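Local coordinates for protein oxalate--CoA ligase (Arabidopsis thaliana, PDB 5IE2) that belongs to the ANL superfamily of AMP-binding enzymes and holds adenosine-5'-triphosphate in a pocket lined by N-terminal and C-terminal parts of one chain, at residues 171-176 / 498-503; 166-171 / 313-318. All blocks are in the same frame, centred on the assembly; numbering follows the deposited sequence.

How distant parts of a chain build one nucleotide pocket can be followed here in two contacts whose centres lie about 13 Å apart. Along the sequence come 166-171, 171-176, 313-318 and 498-503, and the pairings alternate. Strand 164-169 runs into the loop that precedes strand 179-183, and Ser171 belongs to both contacts. In contact 2 the end of this strand and the first loop residue meet the 3-10 turn that follows strand 308-314, both within the large AMP-binding region. In contact 1 the following loop meets the segment just before helix 503-510, close to the C-terminus. ATP touches both contacts, so three separate regions of the chain meet round its phosphate end.

Contact 1. Residues 171-176 / 498-503; sequences SGTTSR and SGKIQR. With ATP (adenosine-5'-triphosphate), chain C.
Gln502 reaches the turn formed by Ser171, Gly172 and Thr173 with its side-chain amide. Gln502 NE2 gives a weak hydrogen bond to Ser171 O, at 3.4 Å, and also comes within 3.0 Å of Thr173 OG1, though at an angle too poor for a bond. Thr173 OG1 instead donates to ATP O1B on its other side, at 2.6 Å. Beside it, the long arm of Lys500 passes Ser171, with CE 3.7 Å from Ser171 OG, before a bend at its last torsion (chi4 -97°) carries Lys500 NZ to ATP O5' at 3.0 Å. Ser171 OG meanwhile donates to ATP O2A.

The backbone of 171-176 grips the outer phosphates. Gly172 N bonds ATP O2G at 2.6 Å, and Thr174 N donates to ATP O1G (2.9 Å), while Thr173 N adds a longer, weak bond to the bridging ATP O3B. Gly172 has a positive phi of 83°; the chain turns here, and three successive N-H groups face ATP.

Lys500 NZ is shared between ATP and Ser289 O, which ties the C-terminal lysine across to the larger part of the chain. Further out, within the C-terminal part, Ser498 OG pairs with Thr496, and Arg503 forms a salt bridge with Asp427. Gln502 itself is the N-cap residue of helix 503-510. A Ser-, Thr- and Gly-rich phosphate-binding loop, joined at the nucleotide by a lysine from the C-terminal domain, is a hallmark of the ANL superfamily.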
ATOM      1  N   SER A 171      -4.854  -8.154  -2.501  1.00 49.99           N
ATOM      2  CA  SER A 171      -6.010  -7.736  -1.689  1.00 50.04           C
ATOM      3  C   SER A 171      -7.346  -8.492  -1.947  1.00 46.09           C
ATOM      4  O   SER A 171      -8.282  -8.333  -1.166  1.00 48.31           O
ATOM      5  CB  SER A 171      -6.249  -6.228  -1.877  1.00 50.42           C
ATOM      6  OG  SER A 171      -5.190  -5.459  -1.308  1.00 48.61           O
ATOM      7  N   GLY A 172      -7.452  -9.296  -3.009  1.00 43.83           N
ATOM      8  CA  GLY A 172      -8.655 -10.093  -3.233  1.00 46.23           C
ATOM      9  C   GLY A 172      -9.803  -9.339  -3.929  1.00 50.04           C
ATOM     10  O   GLY A 172     -10.985  -9.754  -3.926  1.00 51.41           O
ATOM     11  N   THR A 173      -9.446  -8.234  -4.577  1.00 49.20           N
ATOM     12  CA  THR A 173     -10.426  -7.370  -5.204  1.00 47.67           C
ATOM     13  C   THR A 173     -11.158  -8.014  -6.406  1.00 49.30           C
ATOM     14  O   THR A 173     -12.388  -7.984  -6.471  1.00 49.40           O
ATOM     15  CB  THR A 173      -9.750  -6.054  -5.643  1.00 44.93           C
ATOM     16  OG1 THR A 173      -9.073  -5.456  -4.516  1.00 41.75           O
ATOM     17  CG2 THR A 173     -10.800  -5.068  -6.228  1.00 32.11           C
ATOM     18  N   THR A 174     -10.429  -8.562  -7.370  1.00 49.77           N
ATOM     19  CA  THR A 174     -11.091  -9.139  -8.550  1.00 52.45           C
ATOM     20  C   THR A 174     -10.868 -10.645  -8.646  1.00 54.89           C
ATOM     21  O   THR A 174     -11.122 -11.253  -9.688  1.00 53.38           O
ATOM     22  CB  THR A 174     -10.651  -8.472  -9.900  1.00 61.63           C
ATOM     23  OG1 THR A 174      -9.222  -8.447  -9.999  1.00 61.70           O
ATOM     24  CG2 THR A 174     -11.184  -7.055 -10.005  1.00 61.11           C
ATOM     25  N   SER A 175     -10.352 -11.228  -7.569  1.00 58.43           N
ATOM     26  CA  SER A 175     -10.018 -12.649  -7.549  1.00 60.93           C
ATOM     27  C   SER A 175      -9.846 -13.123  -6.118  1.00 60.91           C
ATOM     28  O   SER A 175      -9.966 -12.329  -5.179  1.00 60.90           O
ATOM     29  CB  SER A 175      -8.746 -12.924  -8.365  1.00 61.37           C
ATOM     30  OG  SER A 175      -9.068 -13.204  -9.718  1.00 61.93           O
ATOM     31  N   ARG A 176      -9.554 -14.412  -5.962  1.00 63.96           N
ATOM     32  CA  ARG A 176      -9.081 -14.942  -4.682  1.00 66.12           C
ATOM     33  C   ARG A 176      -7.610 -14.532  -4.575  1.00 62.52           C
ATOM     34  O   ARG A 176      -6.862 -14.722  -5.560  1.00 59.72           O
ATOM     35  CB  ARG A 176      -9.228 -16.471  -4.619  1.00 70.21           C
ATOM     36  CG  ARG A 176      -9.285 -17.129  -6.009  1.00 76.28           C
ATOM     37  CD  ARG A 176      -9.875 -18.529  -5.974  1.00 79.93           C
ATOM     38  NE  ARG A 176     -10.244 -19.001  -7.311  1.00 83.16           N
ATOM     39  CZ  ARG A 176     -11.449 -18.829  -7.856  1.00 85.74           C
ATOM     40  NH1 ARG A 176     -12.395 -18.177  -7.188  1.00 86.77           N
ATOM     41  NH2 ARG A 176     -11.711 -19.294  -9.074  1.00 86.34           N
ATOM     42  N   SER A 498      -6.561  -2.442   3.964  1.00 42.28           N
ATOM     43  CA  SER A 498      -5.802  -1.456   3.162  1.00 42.66           C
ATOM     44  C   SER A 498      -6.568  -0.122   2.933  1.00 37.67           C
ATOM     45  O   SER A 498      -5.954   0.877   2.541  1.00 36.27           O
ATOM     46  CB  SER A 498      -5.362  -2.022   1.790  1.00 42.16           C
ATOM     47  OG  SER A 498      -6.308  -2.825   1.100  1.00 43.61           O
ATOM     48  N   GLY A 499      -7.895  -0.129   3.128  1.00 34.35           N
ATOM     49  CA  GLY A 499      -8.709   1.053   2.918  1.00 34.25           C
ATOM     50  C   GLY A 499      -9.357   1.153   1.535  1.00 33.34           C
ATOM     51  O   GLY A 499      -9.749   2.248   1.120  1.00 34.52           O
ATOM     52  N   LYS A 500      -9.519   0.022   0.839  1.00 30.86           N
ATOM     53  CA  LYS A 500     -10.193   0.023  -0.473  1.00 33.64           C
ATOM     54  C   LYS A 500     -11.621  -0.397  -0.334  1.00 36.62           C
ATOM     55  O   LYS A 500     -11.917  -1.381   0.340  1.00 37.90           O
ATOM     56  CB  LYS A 500      -9.563  -0.955  -1.490  1.00 34.65           C
ATOM     57  CG  LYS A 500      -8.086  -0.854  -1.764  1.00 36.46           C
ATOM     58  CD  LYS A 500      -7.649  -2.077  -2.643  1.00 49.22           C
ATOM     59  CE  LYS A 500      -6.114  -2.164  -2.828  1.00 46.88           C
ATOM     60  NZ  LYS A 500      -5.634  -1.540  -4.141  1.00 41.98           N
ATOM     61  N   ILE A 501     -12.525   0.306  -0.994  1.00 37.49           N
ATOM     62  CA  ILE A 501     -13.897  -0.169  -1.049  1.00 38.79           C
ATOM     63  C   ILE A 501     -13.925  -1.152  -2.202  1.00 39.85           C
ATOM     64  O   ILE A 501     -13.570  -0.761  -3.300  1.00 42.38           O
ATOM     65  CB  ILE A 501     -14.881   1.006  -1.290  1.00 38.14           C
ATOM     66  CG1 ILE A 501     -14.682   2.120  -0.241  1.00 38.98           C
ATOM     67  CG2 ILE A 501     -16.333   0.510  -1.383  1.00 38.00           C
ATOM     68  CD1 ILE A 501     -15.308   3.488  -0.664  1.00 42.87           C
ATOM     69  N   GLN A 502     -14.324  -2.401  -2.011  1.00 40.84           N
ATOM     70  CA  GLN A 502     -14.339  -3.309  -3.171  1.00 45.79           C
ATOM     71  C   GLN A 502     -15.701  -3.386  -3.841  1.00 43.49           C
ATOM     72  O   GLN A 502     -16.695  -3.681  -3.181  1.00 42.12           O
ATOM     73  CB  GLN A 502     -13.829  -4.715  -2.831  1.00 52.79           C
ATOM     74  CG  GLN A 502     -12.612  -4.731  -1.911  1.00 58.04           C
ATOM     75  CD  GLN A 502     -11.913  -6.085  -1.882  1.00 61.55           C
ATOM     76  OE1 GLN A 502     -12.555  -7.122  -1.700  1.00 64.12           O
ATOM     77  NE2 GLN A 502     -10.597  -6.077  -2.061  1.00 61.16           N
ATOM     78  N   ARG A 503     -15.741  -3.102  -5.147  1.00 42.22           N
ATOM     79  CA  ARG A 503     -17.015  -2.888  -5.820  1.00 42.61           C
ATOM     80  C   ARG A 503     -17.835  -4.170  -5.875  1.00 45.50           C
ATOM     81  O   ARG A 503     -19.046  -4.112  -5.737  1.00 43.45           O
ATOM     82  CB  ARG A 503     -16.835  -2.399  -7.263  1.00 42.67           C
ATOM     83  CG  ARG A 503     -15.688  -1.473  -7.489  1.00 43.02           C
ATOM     84  CD  ARG A 503     -15.663  -0.988  -8.919  1.00 43.28           C
ATOM     85  NE  ARG A 503     -16.158   0.349  -8.782  1.00 46.31           N
ATOM     86  CZ  ARG A 503     -15.429   1.447  -8.661  1.00 43.08           C
ATOM     87  NH1 ARG A 503     -14.112   1.444  -8.823  1.00 38.95           N
ATOM     88  NH2 ARG A 503     -16.083   2.580  -8.473  1.00 42.48           N
TER
HETATM   89  PG  ATP C 601      -6.354  -8.590  -6.318  0.84 33.82           P
HETATM   90  O1G ATP C 601      -7.505  -8.444  -7.314  0.78 36.87           O
HETATM   91  O2G ATP C 601      -6.504  -9.761  -5.414  0.82 33.98           O
HETATM   92  O3G ATP C 601      -5.002  -8.584  -7.029  0.91 32.63           O
HETATM   93  PB  ATP C 601      -5.837  -5.809  -5.740  0.82 25.58           P
HETATM   94  O1B ATP C 601      -6.654  -4.737  -5.053  1.00 24.38           O
HETATM   95  O2B ATP C 601      -5.644  -5.798  -7.214  0.74 24.29           O
HETATM   96  O3B ATP C 601      -6.366  -7.303  -5.314  1.00 32.72           O
HETATM   97  PA  ATP C 601      -3.334  -4.582  -4.761  1.00 23.36           P
HETATM   98  O1A ATP C 601      -1.999  -5.062  -5.312  1.00 23.00           O
HETATM   99  O2A ATP C 601      -3.450  -4.214  -3.333  1.00 23.78           O
HETATM  100  O3A ATP C 601      -4.384  -5.786  -4.987  1.00 30.58           O
HETATM  101  O5' ATP C 601      -3.892  -3.424  -5.716  1.00 19.43           O
HETATM  102  C5' ATP C 601      -3.264  -3.020  -6.958  1.00 18.85           C
HETATM  103  C4' ATP C 601      -4.390  -2.464  -7.847  1.00 19.89           C
HETATM  104  O4' ATP C 601      -4.869  -1.229  -7.280  1.00 19.06           O
HETATM  105  C3' ATP C 601      -3.898  -2.022  -9.190  1.00 19.46           C
HETATM  106  O3' ATP C 601      -3.805  -3.146 -10.062  1.00 20.78           O
HETATM  107  C2' ATP C 601      -4.958  -1.036  -9.633  1.00 20.24           C
HETATM  108  O2' ATP C 601      -6.134  -1.758 -10.032  1.00 22.70           O
HETATM  109  C1' ATP C 601      -5.304  -0.381  -8.327  1.00 17.88           C
HETATM  110  N9  ATP C 601      -4.628   0.926  -8.147  1.00 16.30           N
HETATM  111  C8  ATP C 601      -3.475   1.192  -7.519  1.00 16.32           C
HETATM  112  N7  ATP C 601      -3.236   2.538  -7.565  1.00 15.32           N
HETATM  113  C5  ATP C 601      -4.296   3.109  -8.224  1.00 16.70           C
HETATM  114  C6  ATP C 601      -4.687   4.488  -8.598  1.00 17.63           C
HETATM  115  N6  ATP C 601      -3.903   5.551  -8.219  1.00 16.26           N
HETATM  116  N1  ATP C 601      -5.859   4.630  -9.260  1.00 19.81           N
HETATM  117  C2  ATP C 601      -6.646   3.577  -9.584  1.00 21.74           C
HETATM  118  N3  ATP C 601      -6.349   2.287  -9.281  1.00 19.96           N
HETATM  119  C4  ATP C 601      -5.194   2.039  -8.600  1.00 16.67           C

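Contact 2. Residues 166-171 / 313-318. With ATP (adenosine-5'-triphosphate), chain C.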
ATOM      1  N   LEU A 166      10.183 -11.064   0.997  1.00 16.48           N
ATOM      2  CA  LEU A 166       8.829 -10.618   1.413  1.00 14.80           C
ATOM      3  C   LEU A 166       7.844 -11.506   0.684  1.00 18.10           C
ATOM      4  O   LEU A 166       8.056 -11.818  -0.490  1.00 19.09           O
ATOM      5  CB  LEU A 166       8.629  -9.144   1.080  1.00 14.43           C
ATOM      6  CG  LEU A 166       7.215  -8.591   1.233  1.00 15.99           C
ATOM      7  CD1 LEU A 166       6.811  -8.780   2.692  1.00 16.48           C
ATOM      8  CD2 LEU A 166       7.170  -7.114   0.836  1.00 18.57           C
ATOM      9  N   PHE A 167       6.842 -12.004   1.389  1.00 15.10           N
ATOM     10  CA  PHE A 167       5.824 -12.822   0.754  1.00 18.27           C
ATOM     11  C   PHE A 167       4.498 -12.236   1.213  1.00 20.20           C
ATOM     12  O   PHE A 167       4.312 -12.102   2.418  1.00 17.94           O
ATOM     13  CB  PHE A 167       5.922 -14.292   1.169  1.00 19.90           C
ATOM     14  CG  PHE A 167       4.858 -15.161   0.533  1.00 23.01           C
ATOM     15  CD1 PHE A 167       5.002 -15.601  -0.768  1.00 25.94           C
ATOM     16  CD2 PHE A 167       3.717 -15.525   1.236  1.00 23.63           C
ATOM     17  CE1 PHE A 167       4.010 -16.401  -1.371  1.00 25.03           C
ATOM     18  CE2 PHE A 167       2.712 -16.349   0.642  1.00 23.92           C
ATOM     19  CZ  PHE A 167       2.873 -16.787  -0.627  1.00 24.77           C
ATOM     20  N   LEU A 168       3.633 -11.893   0.251  1.00 21.67           N
ATOM     21  CA  LEU A 168       2.327 -11.224   0.467  1.00 23.67           C
ATOM     22  C   LEU A 168       1.288 -11.890  -0.413  1.00 26.47           C
ATOM     23  O   LEU A 168       1.633 -12.594  -1.364  1.00 26.99           O
ATOM     24  CB  LEU A 168       2.385  -9.726   0.097  1.00 25.23           C
ATOM     25  CG  LEU A 168       3.296  -8.915   0.981  1.00 26.94           C
ATOM     26  CD1 LEU A 168       3.474  -7.530   0.428  1.00 26.70           C
ATOM     27  CD2 LEU A 168       2.676  -8.888   2.363  1.00 29.39           C
ATOM     28  N   HIS A 169       0.019 -11.668  -0.088  1.00 27.28           N
ATOM     29  CA  HIS A 169      -1.070 -12.024  -0.985  1.00 32.50           C
ATOM     30  C   HIS A 169      -1.688 -10.741  -1.496  1.00 35.05           C
ATOM     31  O   HIS A 169      -1.589  -9.696  -0.858  1.00 33.37           O
ATOM     32  CB  HIS A 169      -2.127 -12.874  -0.288  1.00 33.88           C
ATOM     33  CG  HIS A 169      -1.798 -14.328  -0.274  1.00 35.24           C
ATOM     34  ND1 HIS A 169      -0.975 -14.902   0.677  1.00 35.39           N
ATOM     35  CD2 HIS A 169      -2.134 -15.325  -1.135  1.00 37.48           C
ATOM     36  CE1 HIS A 169      -0.849 -16.198   0.418  1.00 37.50           C
ATOM     37  NE2 HIS A 169      -1.547 -16.481  -0.671  1.00 38.54           N
ATOM     38  N   THR A 170      -2.283 -10.800  -2.675  1.00 40.79           N
ATOM     39  CA  THR A 170      -3.005  -9.638  -3.200  1.00 44.14           C
ATOM     40  C   THR A 170      -4.322  -9.382  -2.428  1.00 49.63           C
ATOM     41  O   THR A 170      -4.804 -10.275  -1.735  1.00 54.40           O
ATOM     42  CB  THR A 170      -3.289  -9.808  -4.662  1.00 44.04           C
ATOM     43  OG1 THR A 170      -3.933 -11.073  -4.874  1.00 41.67           O
ATOM     44  CG2 THR A 170      -1.957  -9.745  -5.442  1.00 43.71           C
ATOM     45  N   SER A 171      -4.854  -8.154  -2.501  1.00 49.99           N
ATOM     46  CA  SER A 171      -6.010  -7.736  -1.689  1.00 50.04           C
ATOM     47  C   SER A 171      -7.346  -8.492  -1.947  1.00 46.09           C
ATOM     48  O   SER A 171      -8.282  -8.333  -1.166  1.00 48.31           O
ATOM     49  CB  SER A 171      -6.249  -6.228  -1.877  1.00 50.42           C
ATOM     50  OG  SER A 171      -5.190  -5.459  -1.308  1.00 48.61           O
ATOM     51  N   ALA A 313       0.250   1.761  -8.129  1.00 15.26           N
ATOM     52  CA  ALA A 313       1.093   0.731  -7.520  1.00 14.19           C
ATOM     53  C   ALA A 313       0.360  -0.587  -7.354  1.00 14.12           C
ATOM     54  O   ALA A 313      -0.837  -0.603  -7.382  1.00 15.36           O
ATOM     55  CB  ALA A 313       1.601   1.194  -6.135  1.00 14.42           C
ATOM     56  N   MET A 314       1.096  -1.691  -7.210  1.00 13.93           N
ATOM     57  CA  MET A 314       0.436  -2.973  -6.956  1.00 13.81           C
ATOM     58  C   MET A 314       1.418  -3.918  -6.295  1.00 14.73           C
ATOM     59  O   MET A 314       2.639  -3.742  -6.369  1.00 15.28           O
ATOM     60  CB  MET A 314      -0.130  -3.559  -8.276  1.00 14.20           C
ATOM     61  CG  MET A 314       0.944  -4.059  -9.272  1.00 14.26           C
ATOM     62  SD  MET A 314       0.167  -4.407 -10.883  1.00 19.89           S
ATOM     63  CE  MET A 314      -1.183  -5.542 -10.502  1.00 19.03           C
ATOM     64  N   THR A 315       0.888  -4.929  -5.616  1.00 14.03           N
ATOM     65  CA  THR A 315       1.734  -5.835  -4.872  1.00 13.57           C
ATOM     66  C   THR A 315       2.775  -6.492  -5.797  1.00 15.49           C
ATOM     67  O   THR A 315       3.902  -6.657  -5.400  1.00 14.16           O
ATOM     68  CB  THR A 315       0.871  -6.949  -4.196  1.00 20.66           C
ATOM     69  OG1 THR A 315      -0.086  -6.329  -3.340  1.00 19.57           O
ATOM     70  CG2 THR A 315       1.724  -7.869  -3.354  1.00 19.09           C
ATOM     71  N   GLU A 316       2.357  -6.889  -6.989  1.00 15.94           N
ATOM     72  CA  GLU A 316       3.272  -7.590  -7.922  1.00 17.29           C
ATOM     73  C   GLU A 316       4.441  -6.747  -8.451  1.00 19.09           C
ATOM     74  O   GLU A 316       5.431  -7.287  -8.978  1.00 17.29           O
ATOM     75  CB  GLU A 316       2.493  -8.111  -9.140  1.00 15.94           C
ATOM     76  CG  GLU A 316       1.545  -9.249  -8.866  1.00 17.61           C
ATOM     77  CD  GLU A 316       0.109  -8.734  -8.570  1.00 22.32           C
ATOM     78  OE1 GLU A 316      -0.029  -7.642  -7.980  1.00 20.71           O
ATOM     79  OE2 GLU A 316      -0.858  -9.441  -8.957  1.00 21.64           O
ATOM     80  N   ALA A 317       4.308  -5.433  -8.332  1.00 17.73           N
ATOM     81  CA  ALA A 317       5.356  -4.475  -8.738  1.00 17.31           C
ATOM     82  C   ALA A 317       6.174  -4.030  -7.515  1.00 16.03           C
ATOM     83  O   ALA A 317       6.879  -3.039  -7.592  1.00 16.06           O
ATOM     84  CB  ALA A 317       4.665  -3.219  -9.416  1.00 13.70           C
ATOM     85  N   THR A 318       6.025  -4.721  -6.377  1.00 14.74           N
ATOM     86  CA  THR A 318       6.631  -4.250  -5.100  1.00 15.35           C
ATOM     87  C   THR A 318       6.203  -2.755  -4.902  1.00 15.83           C
ATOM     88  O   THR A 318       7.017  -1.876  -4.628  1.00 17.01           O
ATOM     89  CB  THR A 318       8.193  -4.442  -5.079  1.00 14.26           C
ATOM     90  OG1 THR A 318       8.441  -5.779  -5.510  1.00 17.43           O
ATOM     91  CG2 THR A 318       8.772  -4.319  -3.641  1.00 15.24           C
TER
HETATM   92  PG  ATP C 601      -6.354  -8.590  -6.318  0.84 33.82           P
HETATM   93  O1G ATP C 601      -7.505  -8.444  -7.314  0.78 36.87           O
HETATM   94  O2G ATP C 601      -6.504  -9.761  -5.414  0.82 33.98           O
HETATM   95  O3G ATP C 601      -5.002  -8.584  -7.029  0.91 32.63           O
HETATM   96  PB  ATP C 601      -5.837  -5.809  -5.740  0.82 25.58           P
HETATM   97  O1B ATP C 601      -6.654  -4.737  -5.053  1.00 24.38           O
HETATM   98  O2B ATP C 601      -5.644  -5.798  -7.214  0.74 24.29           O
HETATM   99  O3B ATP C 601      -6.366  -7.303  -5.314  1.00 32.72           O
HETATM  100  PA  ATP C 601      -3.334  -4.582  -4.761  1.00 23.36           P
HETATM  101  O1A ATP C 601      -1.999  -5.062  -5.312  1.00 23.00           O
HETATM  102  O2A ATP C 601      -3.450  -4.214  -3.333  1.00 23.78           O
HETATM  103  O3A ATP C 601      -4.384  -5.786  -4.987  1.00 30.58           O
HETATM  104  O5' ATP C 601      -3.892  -3.424  -5.716  1.00 19.43           O
HETATM  105  C5' ATP C 601      -3.264  -3.020  -6.958  1.00 18.85           C
HETATM  106  C4' ATP C 601      -4.390  -2.464  -7.847  1.00 19.89           C
HETATM  107  O4' ATP C 601      -4.869  -1.229  -7.280  1.00 19.06           O
HETATM  108  C3' ATP C 601      -3.898  -2.022  -9.190  1.00 19.46           C
HETATM  109  O3' ATP C 601      -3.805  -3.146 -10.062  1.00 20.78           O
HETATM  110  C2' ATP C 601      -4.958  -1.036  -9.633  1.00 20.24           C
HETATM  111  O2' ATP C 601      -6.134  -1.758 -10.032  1.00 22.70           O
HETATM  112  C1' ATP C 601      -5.304  -0.381  -8.327  1.00 17.88           C
HETATM  113  N9  ATP C 601      -4.628   0.926  -8.147  1.00 16.30           N
HETATM  114  C8  ATP C 601      -3.475   1.192  -7.519  1.00 16.32           C
HETATM  115  N7  ATP C 601      -3.236   2.538  -7.565  1.00 15.32           N
HETATM  116  C5  ATP C 601      -4.296   3.109  -8.224  1.00 16.70           C
HETATM  117  C6  ATP C 601      -4.687   4.488  -8.598  1.00 17.63           C
HETATM  118  N6  ATP C 601      -3.903   5.551  -8.219  1.00 16.26           N
HETATM  119  N1  ATP C 601      -5.859   4.630  -9.260  1.00 19.81           N
HETATM  120  C2  ATP C 601      -6.646   3.577  -9.584  1.00 21.74           C
HETATM  121  N3  ATP C 601      -6.349   2.287  -9.281  1.00 19.96           N
HETATM  122  C4  ATP C 601      -5.194   2.039  -8.600  1.00 16.67           C
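The carboxylate of Glu316 has the Thr170 methyl over one face: Thr170 CG2 is 3.7 Å from Glu316 OE2 and almost as near to OE1 and CD. The two side chains cross at about a right angle, the glutamate chain bending at chi2 (93°) to bring its flat end there. OE2 also bonds the hydroxyl of Tyr374, and a magnesium ion lies about 4 Å from the Glu316 side chain. On the neighbouring strand residue the His169 ring meets Tyr98 edge-to-face.

Thr170 shares its polar branch between protein and nucleotide, since Thr170 OG1 donates to ATP O2G at 2.9 Å and accepts from Lys178 N. The Thr-Glu pair at 315-316 belongs to a signature sequence of ANL enzymes, placed where strand 308-314 gives way to a short 3-10 turn. At that turn Thr315 N donates to ATP O1A (2.9 Å). Thr315 CG2, anti to the backbone N (chi1 -58° for OG1), packs on Leu168 CB at 4.0 Å, in a nonpolar patch continued by Val180 and Val215. Just before Thr315, Met314 CB lies 3.4 Å from ATP C5', and Ala313 O approaches the adenine at ATP C8, 3.2 Å away.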